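PDB 5OHU: soluble lytic murein transglycosylase from Pseudomonas aeruginosa, which cleaves the glycan strands of bacterial peptidoglycan as a lytic transglycosylase, acting in both exolytic and endolytic turnover of the cell wall. Local coordinates for residues R32-A37 with Y59-Y64; A222-T227 with D261-A266; Y387-R392 with A618-Q623. All blocks are in the same frame, centred on the assembly; numbering follows the deposited sequence.

Contact 1. Residues R32-A37 with Y59-Y64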
loop_
_atom_site.group_PDB
_atom_site.type_symbol
_atom_site.label_atom_id
_atom_site.label_comp_id
_atom_site.label_asym_id
_atom_site.label_seq_id
_atom_site.Cartn_x
_atom_site.Cartn_y
_atom_site.Cartn_z
ATOM N N ARG A 32 -25.689 19.352 26.651
ATOM C CA ARG A 32 -26.218 18.107 26.119
ATOM C C ARG A 32 -27.304 18.343 25.064
ATOM O O ARG A 32 -28.019 17.411 24.669
ATOM C CB ARG A 32 -26.694 17.221 27.266
ATOM C CG ARG A 32 -27.104 15.833 26.840
ATOM C CD ARG A 32 -26.162 15.156 25.824
ATOM N NE ARG A 32 -24.714 15.245 26.073
ATOM C CZ ARG A 32 -23.836 16.009 25.419
ATOM N NH1 ARG A 32 -24.218 16.746 24.386
ATOM N NH2 ARG A 32 -22.552 15.967 25.765
ATOM N N LEU A 33 -27.423 19.575 24.571
ATOM C CA LEU A 33 -28.268 19.835 23.414
ATOM C C LEU A 33 -27.852 19.005 22.210
ATOM O O LEU A 33 -28.673 18.761 21.317
ATOM C CB LEU A 33 -28.208 21.315 23.059
ATOM C CG LEU A 33 -28.377 22.237 24.259
ATOM C CD1 LEU A 33 -27.808 23.601 23.955
ATOM C CD2 LEU A 33 -29.847 22.337 24.622
ATOM N N TYR A 34 -26.593 18.565 22.180
ATOM C CA TYR A 34 -26.056 17.890 21.007
ATOM C C TYR A 34 -26.672 16.506 20.821
ATOM O O TYR A 34 -27.142 16.178 19.726
ATOM C CB TYR A 34 -24.531 17.838 21.117
ATOM C CG TYR A 34 -23.851 17.058 20.036
ATOM C CD1 TYR A 34 -23.589 17.619 18.788
ATOM C CD2 TYR A 34 -23.494 15.752 20.253
ATOM C CE1 TYR A 34 -22.972 16.884 17.794
ATOM C CE2 TYR A 34 -22.877 15.007 19.260
ATOM C CZ TYR A 34 -22.623 15.583 18.035
ATOM O OH TYR A 34 -21.989 14.860 17.064
ATOM N N ASP A 35 -26.692 15.677 21.872
ATOM C CA ASP A 35 -27.257 14.338 21.708
ATOM C C ASP A 35 -28.757 14.392 21.451
ATOM O O ASP A 35 -29.298 13.541 20.733
ATOM C CB ASP A 35 -26.966 13.463 22.925
ATOM C CG ASP A 35 -25.496 13.157 23.083
ATOM O OD1 ASP A 35 -24.775 13.188 22.067
ATOM O OD2 ASP A 35 -25.064 12.852 24.213
ATOM N N GLN A 36 -29.450 15.365 22.045
ATOM C CA GLN A 36 -30.855 15.571 21.715
ATOM C C GLN A 36 -31.023 15.806 20.222
ATOM O O GLN A 36 -31.715 15.050 19.531
ATOM C CB GLN A 36 -31.423 16.752 22.506
ATOM C CG GLN A 36 -32.753 17.259 21.950
ATOM C CD GLN A 36 -33.615 17.933 22.996
ATOM O OE1 GLN A 36 -33.140 18.297 24.075
ATOM N NE2 GLN A 36 -34.898 18.097 22.684
ATOM N N ALA A 37 -30.366 16.848 19.706
ATOM C CA ALA A 37 -30.512 17.196 18.299
ATOM C C ALA A 37 -30.032 16.077 17.386
ATOM O O ALA A 37 -30.584 15.890 16.297
ATOM C CB ALA A 37 -29.763 18.495 18.002
ATOM N N TYR A 59 -19.517 24.159 20.856
ATOM C CA TYR A 59 -19.294 22.720 20.962
ATOM C C TYR A 59 -18.662 22.199 19.673
ATOM O O TYR A 59 -19.154 22.505 18.577
ATOM C CB TYR A 59 -20.608 22.002 21.249
ATOM C CG TYR A 59 -20.470 20.530 21.573
ATOM C CD1 TYR A 59 -19.783 20.106 22.704
ATOM C CD2 TYR A 59 -21.046 19.564 20.760
ATOM C CE1 TYR A 59 -19.662 18.752 23.007
ATOM C CE2 TYR A 59 -20.935 18.217 21.056
ATOM C CZ TYR A 59 -20.242 17.816 22.181
ATOM O OH TYR A 59 -20.134 16.477 22.469
ATOM N N PRO A 60 -17.572 21.428 19.758
ATOM C CA PRO A 60 -16.812 21.090 18.543
ATOM C C PRO A 60 -17.545 20.188 17.562
ATOM O O PRO A 60 -17.284 20.286 16.358
ATOM C CB PRO A 60 -15.553 20.409 19.100
ATOM C CG PRO A 60 -15.402 20.978 20.469
ATOM C CD PRO A 60 -16.806 21.149 20.984
ATOM N N LEU A 61 -18.436 19.309 18.022
ATOM C CA LEU A 61 -19.133 18.403 17.113
ATOM C C LEU A 61 -20.311 19.049 16.380
ATOM O O LEU A 61 -20.891 18.414 15.490
ATOM C CB LEU A 61 -19.622 17.177 17.886
ATOM C CG LEU A 61 -18.545 16.362 18.605
ATOM C CD1 LEU A 61 -19.138 15.049 19.062
ATOM C CD2 LEU A 61 -17.331 16.128 17.691
ATOM N N GLU A 62 -20.675 20.281 16.724
ATOM C CA GLU A 62 -21.834 20.926 16.113
ATOM C C GLU A 62 -21.805 20.930 14.592
ATOM O O GLU A 62 -22.874 20.735 13.986
ATOM C CB GLU A 62 -21.977 22.361 16.644
ATOM C CG GLU A 62 -23.056 23.193 15.952
ATOM C CD GLU A 62 -24.477 22.811 16.359
ATOM O OE1 GLU A 62 -24.679 21.721 16.941
ATOM O OE2 GLU A 62 -25.399 23.610 16.091
ATOM N N PRO A 63 -20.668 21.136 13.919
ATOM C CA PRO A 63 -20.685 21.081 12.454
ATOM C C PRO A 63 -21.183 19.759 11.892
ATOM O O PRO A 63 -21.620 19.735 10.733
ATOM C CB PRO A 63 -19.222 21.337 12.078
ATOM C CG PRO A 63 -18.706 22.165 13.186
ATOM C CD PRO A 63 -19.383 21.663 14.421
ATOM N N TYR A 64 -21.130 18.664 12.663
ATOM C CA TYR A 64 -21.653 17.390 12.176
ATOM C C TYR A 64 -23.177 17.413 12.069
ATOM O O TYR A 64 -23.745 16.871 11.117
ATOM C CB TYR A 64 -21.184 16.245 13.075
ATOM C CG TYR A 64 -19.804 15.724 12.707
ATOM C CD1 TYR A 64 -18.680 16.514 12.874
ATOM C CD2 TYR A 64 -19.634 14.450 12.188
ATOM C CE1 TYR A 64 -17.428 16.059 12.535
ATOM C CE2 TYR A 64 -18.373 13.973 11.840
ATOM C CZ TYR A 64 -17.272 14.791 12.024
ATOM O OH TYR A 64 -16.008 14.366 11.701
#
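The phenol of Tyr-34 reaches from helix 33-41 into the turn that leads to helix 62-72, where Tyr-59 and Leu-61 receive it. Its CG stands anti to the backbone N (chi1 175°), a setting that carries the ring toward the 59-64 turn. One ring face of Tyr-34 takes CE2 of Tyr-59 near its rim, with Tyr-34 CG and Tyr-59 CE2 3.3 Å apart. The two rings meet obliquely, centroids 5.0 Å apart and planes at 56°. Farther along the same phenol, Tyr-34 CE1 lies 3.4 Å from Leu-61 CB, with CZ close by, while the hydroxyl end of Tyr-34 comes up to Leu-61 CD1, with OH and CD1 3.5 Å apart. A type I beta turn from Tyr-59 to Glu-62 sets both residues facing the helix.

Arg-32, at the N-cap position, is bent at chi2 and chi3 and appears to fold back over the first turn of the helix, but it is poorly ordered and its placement tentative. As modelled, its NE lies 3.1 Å from Asp-35 OD2, a salt bridge of charge alone, because the oxygen sits well out of the guanidinium plane, and Arg-32 NH2 approaches Tyr-59 OH obliquely at 4.1 Å. Asp-35 has a second cationic partner in Arg-419.

No hydrogen bond joins the two segments. The Tyr-34 hydroxyl is bonded to Lys-38 and that of Tyr-59, weakly, to Glu-415, so the phenols can pack as apolar surfaces across this buried contact while their polar ends are served from elsewhere.

Contact 2. Residues A222-T227 with D261-A266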
loop_
_atom_site.group_PDB
_atom_site.type_symbol
_atom_site.label_atom_id
_atom_site.label_comp_id
_atom_site.label_asym_id
_atom_site.label_seq_id
_atom_site.Cartn_x
_atom_site.Cartn_y
_atom_site.Cartn_z
ATOM N N ALA A 222 -2.336 -18.995 -22.876
ATOM C CA ALA A 222 -1.617 -20.170 -23.333
ATOM C C ALA A 222 -2.006 -20.547 -24.752
ATOM O O ALA A 222 -1.299 -21.336 -25.382
ATOM C CB ALA A 222 -1.858 -21.365 -22.391
ATOM N N GLN A 223 -3.107 -19.997 -25.275
ATOM C CA GLN A 223 -3.418 -20.241 -26.677
ATOM C C GLN A 223 -2.355 -19.677 -27.614
ATOM O O GLN A 223 -2.321 -20.076 -28.785
ATOM C CB GLN A 223 -4.803 -19.683 -27.066
ATOM C CG GLN A 223 -6.004 -20.206 -26.259
ATOM C CD GLN A 223 -7.260 -19.329 -26.442
ATOM O OE1 GLN A 223 -7.481 -18.362 -25.698
ATOM N NE2 GLN A 223 -8.074 -19.660 -27.445
ATOM N N LEU A 224 -1.501 -18.754 -27.143
ATOM C CA LEU A 224 -0.436 -18.260 -28.009
ATOM C C LEU A 224 0.531 -19.363 -28.419
ATOM O O LEU A 224 1.318 -19.150 -29.342
ATOM C CB LEU A 224 0.310 -17.092 -27.351
ATOM C CG LEU A 224 -0.555 -15.849 -27.106
ATOM C CD1 LEU A 224 0.219 -14.729 -26.401
ATOM C CD2 LEU A 224 -1.129 -15.329 -28.448
ATOM N N SER A 225 0.453 -20.537 -27.785
ATOM C CA SER A 225 1.211 -21.705 -28.222
ATOM C C SER A 225 0.873 -22.093 -29.647
ATOM O O SER A 225 1.668 -22.774 -30.307
ATOM C CB SER A 225 0.931 -22.897 -27.297
ATOM O OG SER A 225 1.399 -22.642 -25.988
ATOM N N GLN A 226 -0.325 -21.733 -30.115
ATOM C CA GLN A 226 -0.757 -22.011 -31.482
ATOM C C GLN A 226 -0.214 -20.914 -32.401
ATOM O O GLN A 226 -0.947 -20.076 -32.924
ATOM C CB GLN A 226 -2.272 -22.088 -31.563
ATOM C CG GLN A 226 -2.922 -23.195 -30.733
ATOM C CD GLN A 226 -4.449 -23.097 -30.767
ATOM O OE1 GLN A 226 -5.097 -22.965 -29.735
ATOM N NE2 GLN A 226 -5.019 -23.151 -31.955
ATOM N N THR A 227 1.108 -20.942 -32.593
ATOM C CA THR A 227 1.789 -19.867 -33.308
ATOM C C THR A 227 1.235 -19.700 -34.716
ATOM O O THR A 227 1.084 -18.573 -35.205
ATOM C CB THR A 227 3.292 -20.138 -33.349
ATOM O OG1 THR A 227 3.531 -21.502 -33.737
ATOM C CG2 THR A 227 3.900 -19.892 -31.979
ATOM N N ASP A 261 10.441 -15.528 -28.306
ATOM C CA ASP A 261 11.522 -15.856 -29.227
ATOM C C ASP A 261 10.974 -16.266 -30.586
ATOM O O ASP A 261 11.612 -16.013 -31.613
ATOM C CB ASP A 261 12.418 -16.950 -28.627
ATOM C CG ASP A 261 13.218 -16.448 -27.431
ATOM O OD1 ASP A 261 13.341 -15.209 -27.282
ATOM O OD2 ASP A 261 13.724 -17.278 -26.643
ATOM N N TYR A 262 9.792 -16.882 -30.620
ATOM C CA TYR A 262 9.153 -17.158 -31.900
ATOM C C TYR A 262 8.538 -15.898 -32.508
ATOM O O TYR A 262 8.702 -15.636 -33.701
ATOM C CB TYR A 262 8.072 -18.229 -31.743
ATOM C CG TYR A 262 7.406 -18.551 -33.060
ATOM C CD1 TYR A 262 6.340 -17.772 -33.538
ATOM C CD2 TYR A 262 7.815 -19.655 -33.813
ATOM C CE1 TYR A 262 5.743 -18.051 -34.752
ATOM C CE2 TYR A 262 7.212 -19.961 -35.014
ATOM C CZ TYR A 262 6.176 -19.149 -35.474
ATOM O OH TYR A 262 5.578 -19.443 -36.667
ATOM N N TYR A 263 7.779 -15.132 -31.713
ATOM C CA TYR A 263 6.953 -14.060 -32.268
ATOM C C TYR A 263 7.755 -12.817 -32.632
ATOM O O TYR A 263 7.296 -12.031 -33.470
ATOM C CB TYR A 263 5.846 -13.660 -31.277
ATOM C CG TYR A 263 4.680 -14.628 -31.244
ATOM C CD1 TYR A 263 3.894 -14.829 -32.370
ATOM C CD2 TYR A 263 4.389 -15.355 -30.097
ATOM C CE1 TYR A 263 2.834 -15.713 -32.351
ATOM C CE2 TYR A 263 3.332 -16.262 -30.065
ATOM C CZ TYR A 263 2.556 -16.427 -31.193
ATOM O OH TYR A 263 1.511 -17.309 -31.185
ATOM N N SER A 264 8.924 -12.620 -32.015
ATOM C CA SER A 264 9.661 -11.372 -32.195
ATOM C C SER A 264 9.917 -11.075 -33.670
ATOM O O SER A 264 9.772 -9.932 -34.112
ATOM C CB SER A 264 10.974 -11.430 -31.415
ATOM O OG SER A 264 11.584 -10.153 -31.376
ATOM N N SER A 265 10.252 -12.093 -34.454
ATOM C CA SER A 265 10.579 -11.919 -35.861
ATOM C C SER A 265 9.380 -12.111 -36.778
ATOM O O SER A 265 9.508 -11.929 -37.994
ATOM C CB SER A 265 11.683 -12.899 -36.275
ATOM O OG SER A 265 11.143 -14.187 -36.530
ATOM N N ALA A 266 8.225 -12.476 -36.237
ATOM C CA ALA A 266 7.068 -12.752 -37.063
ATOM C C ALA A 266 6.033 -11.635 -37.060
ATOM O O ALA A 266 5.173 -11.618 -37.945
ATOM C CB ALA A 266 6.408 -14.070 -36.619
HETATM O O HOH W 1 4.002 -21.707 -36.312
#
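A tyrosine hydroxyl bonded to a main-chain carbonyl at only 2.6 Å marks this contact: Tyr-263 OH donates to Leu-224 O. The approach is in the carbonyl plane and on a lone pair, with a C=O...donor angle of 134°, and the oxygen in turn lies at the edge of the Tyr-263 ring, in its plane. Leu-224 lies in the short 3-10 segment 222-225 and Tyr-263 belongs to helix 253-263, so the bond ties the loop after helix 208-219 to that helix. Beside it, Leu-224 CB rests 4.1 Å from Tyr-263 CE2.

Thr-227 fits between the two tyrosines. Its chi1 of 47° leaves CG2 anti to the carbonyl carbon, over the face of Tyr-262, 3.8 Å from the ring centroid and 20° off the normal, a CH-pi contact. The same methyl is 3.6 Å from Tyr-263 OH. A water bridges Thr-227 OG1, at 2.6 Å, and Tyr-262 OH, at 2.8 Å.

Phe-230 and Val-241 lie against the Tyr-263 ring, making its setting largely apolar. A buried phenol hydroxyl is therefore satisfied by one short, well-directed bond, whereas the exposed Tyr-262 pairs a methyl over its face with a solvent-mediated link at its hydroxyl.

Contact 3. Residues Y387-R392 with A618-Q623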
loop_
_atom_site.group_PDB
_atom_site.type_symbol
_atom_site.label_atom_id
_atom_site.label_comp_id
_atom_site.label_asym_id
_atom_site.label_seq_id
_atom_site.Cartn_x
_atom_site.Cartn_y
_atom_site.Cartn_z
ATOM N N TYR A 387 24.764 -1.841 17.978
ATOM C CA TYR A 387 23.704 -1.161 17.239
ATOM C C TYR A 387 23.468 0.252 17.777
ATOM O O TYR A 387 23.744 0.557 18.938
ATOM C CB TYR A 387 22.394 -1.939 17.327
ATOM C CG TYR A 387 22.457 -3.346 16.788
ATOM C CD1 TYR A 387 23.212 -3.650 15.655
ATOM C CD2 TYR A 387 21.745 -4.374 17.399
ATOM C CE1 TYR A 387 23.266 -4.942 15.157
ATOM C CE2 TYR A 387 21.784 -5.663 16.902
ATOM C CZ TYR A 387 22.542 -5.941 15.779
ATOM O OH TYR A 387 22.586 -7.225 15.291
ATOM N N LYS A 388 22.919 1.111 16.918
ATOM C CA LYS A 388 22.485 2.455 17.309
ATOM C C LYS A 388 21.054 2.369 17.842
ATOM O O LYS A 388 20.118 2.135 17.072
ATOM C CB LYS A 388 22.575 3.401 16.112
ATOM C CG LYS A 388 22.504 4.894 16.429
ATOM C CD LYS A 388 22.267 5.705 15.150
ATOM C CE LYS A 388 22.556 7.195 15.337
ATOM N NZ LYS A 388 21.649 7.846 16.330
ATOM N N LEU A 389 20.874 2.560 19.154
ATOM C CA LEU A 389 19.575 2.355 19.803
ATOM C C LEU A 389 19.165 3.538 20.677
ATOM O O LEU A 389 18.636 3.353 21.777
ATOM C CB LEU A 389 19.582 1.084 20.644
ATOM C CG LEU A 389 20.017 -0.168 19.898
ATOM C CD1 LEU A 389 20.055 -1.373 20.827
ATOM C CD2 LEU A 389 19.086 -0.388 18.741
ATOM N N GLY A 390 19.366 4.767 20.206
ATOM C CA GLY A 390 18.985 5.932 20.993
ATOM C C GLY A 390 17.497 6.243 21.017
ATOM O O GLY A 390 16.887 6.450 19.965
ATOM N N ASN A 391 16.908 6.299 22.217
ATOM C CA ASN A 391 15.474 6.551 22.411
ATOM C C ASN A 391 15.296 8.008 22.831
ATOM O O ASN A 391 15.373 8.341 24.017
ATOM C CB ASN A 391 14.907 5.586 23.449
ATOM C CG ASN A 391 13.422 5.789 23.713
ATOM O OD1 ASN A 391 12.738 6.545 23.016
ATOM N ND2 ASN A 391 12.915 5.098 24.727
ATOM N N ARG A 392 15.026 8.873 21.853
ATOM C CA ARG A 392 15.059 10.326 22.031
ATOM C C ARG A 392 13.705 10.946 21.697
ATOM O O ARG A 392 13.395 11.167 20.512
ATOM C CB ARG A 392 16.170 10.917 21.155
ATOM C CG ARG A 392 16.100 12.409 20.819
ATOM C CD ARG A 392 16.159 13.320 22.038
ATOM N NE ARG A 392 16.189 14.725 21.635
ATOM C CZ ARG A 392 15.959 15.754 22.449
ATOM N NH1 ARG A 392 16.009 16.997 21.983
ATOM N NH2 ARG A 392 15.673 15.545 23.729
ATOM N N ALA A 618 12.359 -6.593 16.639
ATOM C CA ALA A 618 12.760 -7.484 17.717
ATOM C C ALA A 618 14.053 -7.012 18.358
ATOM O O ALA A 618 14.248 -7.190 19.560
ATOM C CB ALA A 618 12.904 -8.922 17.208
ATOM N N VAL A 619 14.956 -6.416 17.574
ATOM C CA VAL A 619 16.157 -5.846 18.165
ATOM C C VAL A 619 15.772 -4.780 19.172
ATOM O O VAL A 619 16.252 -4.769 20.314
ATOM C CB VAL A 619 17.088 -5.274 17.081
ATOM C CG1 VAL A 619 18.225 -4.529 17.730
ATOM C CG2 VAL A 619 17.643 -6.380 16.207
ATOM N N ILE A 620 14.888 -3.869 18.764
ATOM C CA ILE A 620 14.495 -2.776 19.647
ATOM C C ILE A 620 13.811 -3.326 20.886
ATOM O O ILE A 620 14.112 -2.926 22.017
ATOM C CB ILE A 620 13.594 -1.782 18.892
ATOM C CG1 ILE A 620 14.372 -1.205 17.720
ATOM C CG2 ILE A 620 13.141 -0.653 19.806
ATOM C CD1 ILE A 620 15.661 -0.581 18.160
ATOM N N TYR A 621 12.876 -4.260 20.692
ATOM C CA TYR A 621 12.165 -4.804 21.836
ATOM C C TYR A 621 13.109 -5.567 22.752
ATOM O O TYR A 621 12.891 -5.602 23.970
ATOM C CB TYR A 621 11.002 -5.675 21.373
ATOM C CG TYR A 621 9.773 -4.861 21.047
ATOM C CD1 TYR A 621 9.150 -4.099 22.029
ATOM C CD2 TYR A 621 9.246 -4.836 19.752
ATOM C CE1 TYR A 621 8.027 -3.338 21.746
ATOM C CE2 TYR A 621 8.114 -4.088 19.454
ATOM C CZ TYR A 621 7.508 -3.334 20.461
ATOM O OH TYR A 621 6.379 -2.581 20.192
ATOM N N GLY A 622 14.173 -6.151 22.187
ATOM C CA GLY A 622 15.184 -6.790 23.015
ATOM C C GLY A 622 15.799 -5.834 24.018
ATOM O O GLY A 622 15.963 -6.168 25.195
ATOM N N GLN A 623 16.131 -4.618 23.570
ATOM C CA GLN A 623 16.646 -3.616 24.499
ATOM C C GLN A 623 15.601 -3.256 25.548
ATOM O O GLN A 623 15.889 -3.257 26.749
ATOM C CB GLN A 623 17.104 -2.367 23.744
ATOM C CG GLN A 623 18.286 -1.651 24.400
ATOM C CD GLN A 623 19.580 -2.459 24.315
ATOM O OE1 GLN A 623 19.781 -3.236 23.381
ATOM N NE2 GLN A 623 20.460 -2.281 25.296
#
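Leu-389 turns its CG anti to its own carbonyl carbon (chi1 -54°) and keeps the chain extended at chi2 (177°), an arrangement that points CD2 at Ile-620 and CD1 at Gln-623 of helix 605-624. CD2 meets the end of Ile-620, whose chi1 and chi2, both near -60°, swing CD1 out of the helix toward the loop; Leu-389 CD2 and Ile-620 CD1 are 3.5 Å apart, tighter than usual for two methyl carbons. The two side chains run antiparallel alongside one another. The other methyl, CD1, lies against the amide of Gln-623, 3.2 Å from its OE1; a bend at chi2 brings that amide back over the leucine.

One helical turn before Gln-623, Val-619 supplies CG1 to both loop residues. It touches the Tyr-387 ring obliquely near CD2, with Tyr-387 CD2 and Val-619 CG1 3.5 Å apart, and lies 4.3 Å from Leu-389 CD2. The Tyr-387 and Val-619 side chains are roughly perpendicular. Phe-377 of helix 374-383 backs this patch, meeting the Tyr-387 ring edge-to-face and touching Leu-389 and Val-619. The Tyr-387 hydroxyl bonds to the backbone N of Ile-631.

With no hydrogen bond between the segments, the contact is made of methyl groups, one aromatic ring and the Gln-623 amide. The loop itself is held by polar bonds to other parts of the chain, Asn-391 to Asp-471 and Leu-470 among them. Helix 605-624 packs on helix 493-504, which falls in the lysozyme-like SLT domain, and the arrangement is consistent with a seam between the helical superstructure and the catalytic unit, as in Slt70-like enzymes.

The three contacts lie far apart, the centres of contacts 1 and 2 about 68 Å from each other and those of contacts 2 and 3 about 55 Å, and no two hold the same helices. Contacts 1 and 2 are local, joining neighbouring parts of the helical superstructure on opposite sides of the chain's centre, whereas contact 3 brings together segments with 225 residues between them. Contact 1 is buried and its touching residues are chiefly aromatic and apolar; contact 3, partly buried, relies mostly on aliphatic side chains, with one tyrosine ring and a glutamine amide, and likewise lacks a cross-segment hydrogen bond. Contact 2, also partly buried, has a direct hydrogen bond and a bridging water.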